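Local coordinates for branched-chain-amino-acid aminotransferase (Pseudomonas aeruginosa, PDB 6NST), which transfers amino groups between leucine, isoleucine or valine and 2-oxoglutarate, probably with pyridoxal 5'-phosphate as cofactor, at residues A[43-48]-A[92-97]; A[73-78]-A[118-123]. The protein carries 1 engineered substitution. All blocks are in the same frame, centred on the assembly; numbering follows the deposited sequence.

Interaction 1 of 2, residues A[43-48]-A[92-97]; sequences AYDTPQ and NLESAY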
loop_
_atom_site.group_PDB
_atom_site.type_symbol
_atom_site.label_atom_id
_atom_site.label_comp_id
_atom_site.label_asym_id
_atom_site.label_seq_id
_atom_site.Cartn_x
_atom_site.Cartn_y
_atom_site.Cartn_z
ATOM N N ALA A 43 -18.984 -34.169 11.099
ATOM C CA ALA A 43 -19.102 -35.447 11.787
ATOM C C ALA A 43 -19.014 -36.550 10.745
ATOM O O ALA A 43 -19.720 -36.508 9.733
ATOM C CB ALA A 43 -20.416 -35.546 12.568
ATOM N N TYR A 44 -18.139 -37.521 10.984
ATOM C CA TYR A 44 -17.900 -38.606 10.047
ATOM C C TYR A 44 -18.359 -39.937 10.625
ATOM O O TYR A 44 -18.461 -40.118 11.842
ATOM C CB TYR A 44 -16.418 -38.697 9.672
ATOM C CG TYR A 44 -15.950 -37.586 8.770
ATOM C CD1 TYR A 44 -16.036 -37.706 7.390
ATOM C CD2 TYR A 44 -15.420 -36.416 9.295
ATOM C CE1 TYR A 44 -15.610 -36.692 6.561
ATOM C CE2 TYR A 44 -14.988 -35.398 8.470
ATOM C CZ TYR A 44 -15.087 -35.539 7.104
ATOM O OH TYR A 44 -14.660 -34.523 6.278
ATOM N N ASP A 45 -18.636 -40.873 9.721
ATOM C CA ASP A 45 -18.986 -42.241 10.087
ATOM C C ASP A 45 -17.698 -43.023 10.322
ATOM O O ASP A 45 -16.968 -43.330 9.373
ATOM C CB ASP A 45 -19.831 -42.876 8.988
ATOM C CG ASP A 45 -20.277 -44.283 9.330
ATOM O OD1 ASP A 45 -20.253 -44.652 10.523
ATOM O OD2 ASP A 45 -20.647 -45.025 8.399
ATOM N N THR A 46 -17.414 -43.339 11.580
ATOM C CA THR A 46 -16.212 -44.058 11.971
ATOM C C THR A 46 -16.558 -45.458 12.463
ATOM O O THR A 46 -17.709 -45.734 12.817
ATOM C CB THR A 46 -15.464 -43.303 13.077
ATOM O OG1 THR A 46 -16.114 -43.533 14.331
ATOM C CG2 THR A 46 -15.443 -41.811 12.783
ATOM N N PRO A 47 -15.584 -46.377 12.485
ATOM C CA PRO A 47 -15.867 -47.719 13.023
ATOM C C PRO A 47 -16.399 -47.705 14.445
ATOM O O PRO A 47 -17.165 -48.602 14.818
ATOM C CB PRO A 47 -14.505 -48.421 12.934
ATOM C CG PRO A 47 -13.807 -47.730 11.815
ATOM C CD PRO A 47 -14.234 -46.294 11.898
ATOM N N GLN A 48 -16.021 -46.712 15.249
ATOM C CA GLN A 48 -16.522 -46.580 16.611
ATOM C C GLN A 48 -17.862 -45.856 16.685
ATOM O O GLN A 48 -18.436 -45.760 17.775
ATOM C CB GLN A 48 -15.495 -45.843 17.476
ATOM C CG GLN A 48 -14.080 -46.386 17.364
ATOM C CD GLN A 48 -13.981 -47.846 17.754
ATOM O OE1 GLN A 48 -14.005 -48.731 16.899
ATOM N NE2 GLN A 48 -13.867 -48.105 19.052
ATOM N N ASN A 92 -30.117 -37.936 14.599
ATOM C CA ASN A 92 -29.805 -39.278 14.103
ATOM C C ASN A 92 -29.014 -39.220 12.799
ATOM O O ASN A 92 -29.283 -39.964 11.854
ATOM C CB ASN A 92 -31.076 -40.113 13.932
ATOM C CG ASN A 92 -31.866 -40.239 15.220
ATOM O OD1 ASN A 92 -32.715 -39.400 15.526
ATOM N ND2 ASN A 92 -31.590 -41.291 15.982
ATOM N N LEU A 93 -28.027 -38.331 12.748
ATOM C CA LEU A 93 -27.229 -38.125 11.547
ATOM C C LEU A 93 -26.029 -39.064 11.560
ATOM O O LEU A 93 -25.249 -39.072 12.518
ATOM C CB LEU A 93 -26.775 -36.669 11.449
ATOM C CG LEU A 93 -27.909 -35.652 11.334
ATOM C CD1 LEU A 93 -27.392 -34.239 11.531
ATOM C CD2 LEU A 93 -28.604 -35.784 9.987
ATOM N N GLU A 94 -25.888 -39.857 10.497
ATOM C CA GLU A 94 -24.725 -40.728 10.367
ATOM C C GLU A 94 -23.470 -39.919 10.068
ATOM O O GLU A 94 -22.383 -40.235 10.568
ATOM C CB GLU A 94 -24.980 -41.767 9.274
ATOM C CG GLU A 94 -23.828 -42.720 9.022
ATOM C CD GLU A 94 -24.129 -43.698 7.903
ATOM O OE1 GLU A 94 -25.316 -43.837 7.536
ATOM O OE2 GLU A 94 -23.180 -44.323 7.385
ATOM N N SER A 95 -23.602 -38.880 9.249
ATOM C CA SER A 95 -22.543 -37.911 9.011
ATOM C C SER A 95 -23.208 -36.564 8.781
ATOM O O SER A 95 -24.334 -36.496 8.281
ATOM C CB SER A 95 -21.662 -38.296 7.817
ATOM O OG SER A 95 -22.330 -38.070 6.587
ATOM N N ALA A 96 -22.516 -35.492 9.154
ATOM C CA ALA A 96 -23.167 -34.192 9.113
ATOM C C ALA A 96 -22.140 -33.077 9.029
ATOM O O ALA A 96 -20.975 -33.238 9.407
ATOM C CB ALA A 96 -24.062 -33.983 10.339
ATOM N N TYR A 97 -22.601 -31.942 8.518
ATOM C CA TYR A 97 -21.918 -30.667 8.654
ATOM C C TYR A 97 -22.615 -29.885 9.758
ATOM O O TYR A 97 -23.846 -29.774 9.761
ATOM C CB TYR A 97 -21.941 -29.888 7.337
ATOM C CG TYR A 97 -21.288 -28.523 7.394
ATOM C CD1 TYR A 97 -19.942 -28.362 7.091
ATOM C CD2 TYR A 97 -22.024 -27.394 7.735
ATOM C CE1 TYR A 97 -19.345 -27.114 7.137
ATOM C CE2 TYR A 97 -21.436 -26.147 7.783
ATOM C CZ TYR A 97 -20.098 -26.012 7.484
ATOM O OH TYR A 97 -19.514 -24.766 7.532
#

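Interaction 2 of 2, residues A[73-78]-A[118-123]; sequences IPYSRD and VHVIIA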
loop_
_atom_site.group_PDB
_atom_site.type_symbol
_atom_site.label_atom_id
_atom_site.label_comp_id
_atom_site.label_asym_id
_atom_site.label_seq_id
_atom_site.Cartn_x
_atom_site.Cartn_y
_atom_site.Cartn_z
ATOM N N ILE A 73 -19.834 -15.238 24.957
ATOM C CA ILE A 73 -20.691 -16.407 24.771
ATOM C C ILE A 73 -21.321 -16.768 26.112
ATOM O O ILE A 73 -20.597 -16.989 27.093
ATOM C CB ILE A 73 -19.905 -17.593 24.192
ATOM C CG1 ILE A 73 -19.247 -17.203 22.867
ATOM C CG2 ILE A 73 -20.820 -18.798 24.008
ATOM C CD1 ILE A 73 -18.416 -18.311 22.251
ATOM N N PRO A 74 -22.652 -16.852 26.204
ATOM C CA PRO A 74 -23.290 -17.116 27.502
ATOM C C PRO A 74 -23.173 -18.568 27.937
ATOM O O PRO A 74 -23.815 -18.987 28.905
ATOM C CB PRO A 74 -24.758 -16.730 27.261
ATOM C CG PRO A 74 -24.783 -16.026 25.924
ATOM C CD PRO A 74 -23.645 -16.600 25.151
ATOM N N TYR A 75 -22.363 -19.343 27.225
ATOM C CA TYR A 75 -22.169 -20.752 27.516
ATOM C C TYR A 75 -20.683 -21.064 27.492
ATOM O O TYR A 75 -19.884 -20.352 26.878
ATOM C CB TYR A 75 -22.930 -21.638 26.516
ATOM C CG TYR A 75 -24.392 -21.278 26.440
ATOM C CD1 TYR A 75 -25.292 -21.758 27.383
ATOM C CD2 TYR A 75 -24.869 -20.430 25.446
ATOM C CE1 TYR A 75 -26.627 -21.417 27.333
ATOM C CE2 TYR A 75 -26.203 -20.083 25.387
ATOM C CZ TYR A 75 -27.077 -20.581 26.333
ATOM O OH TYR A 75 -28.405 -20.238 26.285
ATOM N N SER A 76 -20.319 -22.138 28.176
ATOM C CA SER A 76 -18.927 -22.535 28.280
ATOM C C SER A 76 -18.556 -23.489 27.152
ATOM O O SER A 76 -19.406 -23.971 26.402
ATOM C CB SER A 76 -18.666 -23.186 29.632
ATOM O OG SER A 76 -19.456 -24.352 29.782
ATOM N N ARG A 77 -17.257 -23.769 27.047
ATOM C CA ARG A 77 -16.786 -24.688 26.017
ATOM C C ARG A 77 -17.364 -26.085 26.215
ATOM O O ARG A 77 -17.721 -26.758 25.241
ATOM C CB ARG A 77 -15.260 -24.725 26.011
ATOM C CG ARG A 77 -14.631 -23.414 25.579
ATOM C CD ARG A 77 -13.121 -23.453 25.706
ATOM N NE ARG A 77 -12.505 -22.232 25.194
ATOM C CZ ARG A 77 -12.417 -21.096 25.879
ATOM N NH1 ARG A 77 -12.912 -21.018 27.107
ATOM N NH2 ARG A 77 -11.839 -20.037 25.336
ATOM N N ASP A 78 -17.477 -26.533 27.469
ATOM C CA ASP A 78 -18.007 -27.869 27.724
ATOM C C ASP A 78 -19.468 -27.973 27.303
ATOM O O ASP A 78 -19.899 -29.014 26.795
ATOM C CB ASP A 78 -17.848 -28.232 29.201
ATOM C CG ASP A 78 -18.295 -29.650 29.504
ATOM O OD1 ASP A 78 -17.585 -30.597 29.108
ATOM O OD2 ASP A 78 -19.358 -29.819 30.138
ATOM N N VAL A 118 -26.497 -12.050 23.576
ATOM C CA VAL A 118 -25.792 -13.018 22.745
ATOM C C VAL A 118 -26.601 -14.305 22.701
ATOM O O VAL A 118 -26.947 -14.868 23.748
ATOM C CB VAL A 118 -24.374 -13.281 23.281
ATOM C CG1 VAL A 118 -23.672 -14.311 22.424
ATOM C CG2 VAL A 118 -23.574 -11.988 23.331
ATOM N N HIS A 119 -26.907 -14.767 21.491
ATOM C CA HIS A 119 -27.597 -16.028 21.268
ATOM C C HIS A 119 -26.665 -17.003 20.561
ATOM O O HIS A 119 -25.756 -16.596 19.833
ATOM C CB HIS A 119 -28.866 -15.826 20.436
ATOM C CG HIS A 119 -29.854 -14.892 21.061
ATOM N ND1 HIS A 119 -31.054 -15.320 21.586
ATOM C CD2 HIS A 119 -29.820 -13.551 21.247
ATOM C CE1 HIS A 119 -31.717 -14.283 22.066
ATOM N NE2 HIS A 119 -30.990 -13.198 21.874
ATOM N N VAL A 120 -26.899 -18.297 20.776
ATOM C CA VAL A 120 -26.075 -19.350 20.192
ATOM C C VAL A 120 -26.995 -20.406 19.593
ATOM O O VAL A 120 -27.946 -20.846 20.246
ATOM C CB VAL A 120 -25.136 -19.989 21.236
ATOM C CG1 VAL A 120 -24.304 -21.088 20.601
ATOM C CG2 VAL A 120 -24.244 -18.935 21.872
ATOM N N ILE A 121 -26.711 -20.817 18.357
ATOM C CA ILE A 121 -27.446 -21.896 17.706
ATOM C C ILE A 121 -26.456 -22.887 17.116
ATOM O O ILE A 121 -25.375 -22.516 16.649
ATOM C CB ILE A 121 -28.408 -21.384 16.607
ATOM C CG1 ILE A 121 -27.656 -20.523 15.581
ATOM C CG2 ILE A 121 -29.560 -20.629 17.225
ATOM C CD1 ILE A 121 -27.358 -21.248 14.275
ATOM N N ILE A 122 -26.826 -24.167 17.161
ATOM C CA ILE A 122 -25.993 -25.218 16.588
ATOM C C ILE A 122 -26.875 -26.137 15.756
ATOM O O ILE A 122 -27.601 -26.980 16.298
ATOM C CB ILE A 122 -25.238 -26.017 17.667
ATOM C CG1 ILE A 122 -24.420 -25.069 18.549
ATOM C CG2 ILE A 122 -24.326 -27.051 17.018
ATOM C CD1 ILE A 122 -23.694 -25.750 19.674
ATOM N N ALA A 123 -26.805 -25.992 14.436
ATOM C CA ALA A 123 -27.596 -26.781 13.504
ATOM C C ALA A 123 -26.706 -27.794 12.796
ATOM O O ALA A 123 -25.556 -27.494 12.459
ATOM C CB ALA A 123 -28.287 -25.883 12.475
#

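Interaction 1 of 2, residues A[43-48]-A[92-97]
Ala-43 and Ala-96 face each other as an antiparallel hydrogen-bonded pair, and the tight part of the contact is the ring their backbones close. Ala-43 N gives its hydrogen to Ala-96 O at 2.8 Å, almost straight at 173°. The return bond, from Ala-96 N to Ala-43 O, is 3.0 Å long and more bent. Both methyls lie on the same face of the sheet, where Val-88 of helix 77-89 packs on Ala-43. Beside the ring, the CB of Ser-95 comes within 3.3 Å of Ala-43 O, while its CA is closer still.

These strands, 36-46 and 96-104, are neighbours in the antiparallel sheet of the smaller, N-terminal domain of a class-IV aminotransferase. Residues 92-95 lead into the second strand from helix 77-89, closed off by a Schellman motif in which Asn-92 takes a positive phi.

Ala-43 with Ala-96 is the one bridged pair between these segments; beyond Ser-95, toward Glu-94, the contact opens to solvent. Asp-45 and Glu-94, both exposed, bring their carboxylates together with planes 87° apart, and Asp-45 OD2 sits 2.8 Å from Glu-94 OE2. Two acceptors this close would probably repel if both were ionised. Glu-94 gets there on an extended chain, CG anti to the backbone N (chi1 179°). The carbonyl oxygen of Glu-94 accepts a hydrogen bond from the hydroxyl of Thr-50.

Interaction 2 of 2, residues A[73-78]-A[118-123]
Pro-74 and Val-118 meet where the loop before helix 77-89 passes over the start of strand 118-126, a loop packed on the sheet just ahead of the helix that covers it, in the N-terminal domain of the class-IV aminotransferase fold.

No hydrogen bond joins the two segments; the contact is carried by apolar side chains.

Val-120 is the side chain to follow. Its CB points toward the loop, and from there the chain forks into two methyls. With chi1 at 179°, CG1 stands anti to the backbone N, which leaves CG2 beside that N and anti to the carbonyl carbon. This second methyl makes Val-120's contacts with the loop. It meets Ile-73 CG2 at 4.0 Å, the two side chains crossing at about a right angle. Pro-74 CD lies 4.1 Å from the same Val-120 CG2. The tyrosine completes the set: the methyl sits at the edge of the Tyr-75 ring, near its plane, 3.9 Å from CD2 and slightly farther from CE2. One methyl therefore touches three consecutive residues of the loop. Ile-80 of helix 77-89 and Trp-11 of strand 9-12 also pack on Val-120, and Trp-11 meets the Tyr-75 ring edge-to-face.

Two residues back along the strand, Val-118 turns its CG1 to the proline, with Pro-74 CD 3.6 Å away. Because the side chains alternate along the strand, His-119 between the two valines points away, and its ND1 is hydrogen-bonded to Asp-13.

Burial is uneven. Ile-73 is buried against Phe-63 and Ala-66 of helix 55-68, whereas Pro-74 is exposed. Its ring also leans over the backbone of the strand, where Pro-74 CG comes to 3.3 Å from Val-118 O.

Overall arrangement
Both contacts reach the same antiparallel sheet, in which strands 96-104 and 118-126 are neighbours, and both involve the surroundings of helix 77-89: interaction 2 takes in the loop that enters it, interaction 1 the loop that leaves it. Their centres are 22 Å apart. Each is partly buried, but the chemistry differs. Interaction 1 is strand against strand, held by backbone hydrogen bonds and ending in two exposed carboxylates. Interaction 2 is loop against strand, without a hydrogen bond between its segments and carried by apolar side chains, with its buried part at Ile-73 and Val-120 and its exposed part at Pro-74. Only the strand of interaction 2 touches the second subunit, through Ile-121 and Ala-123.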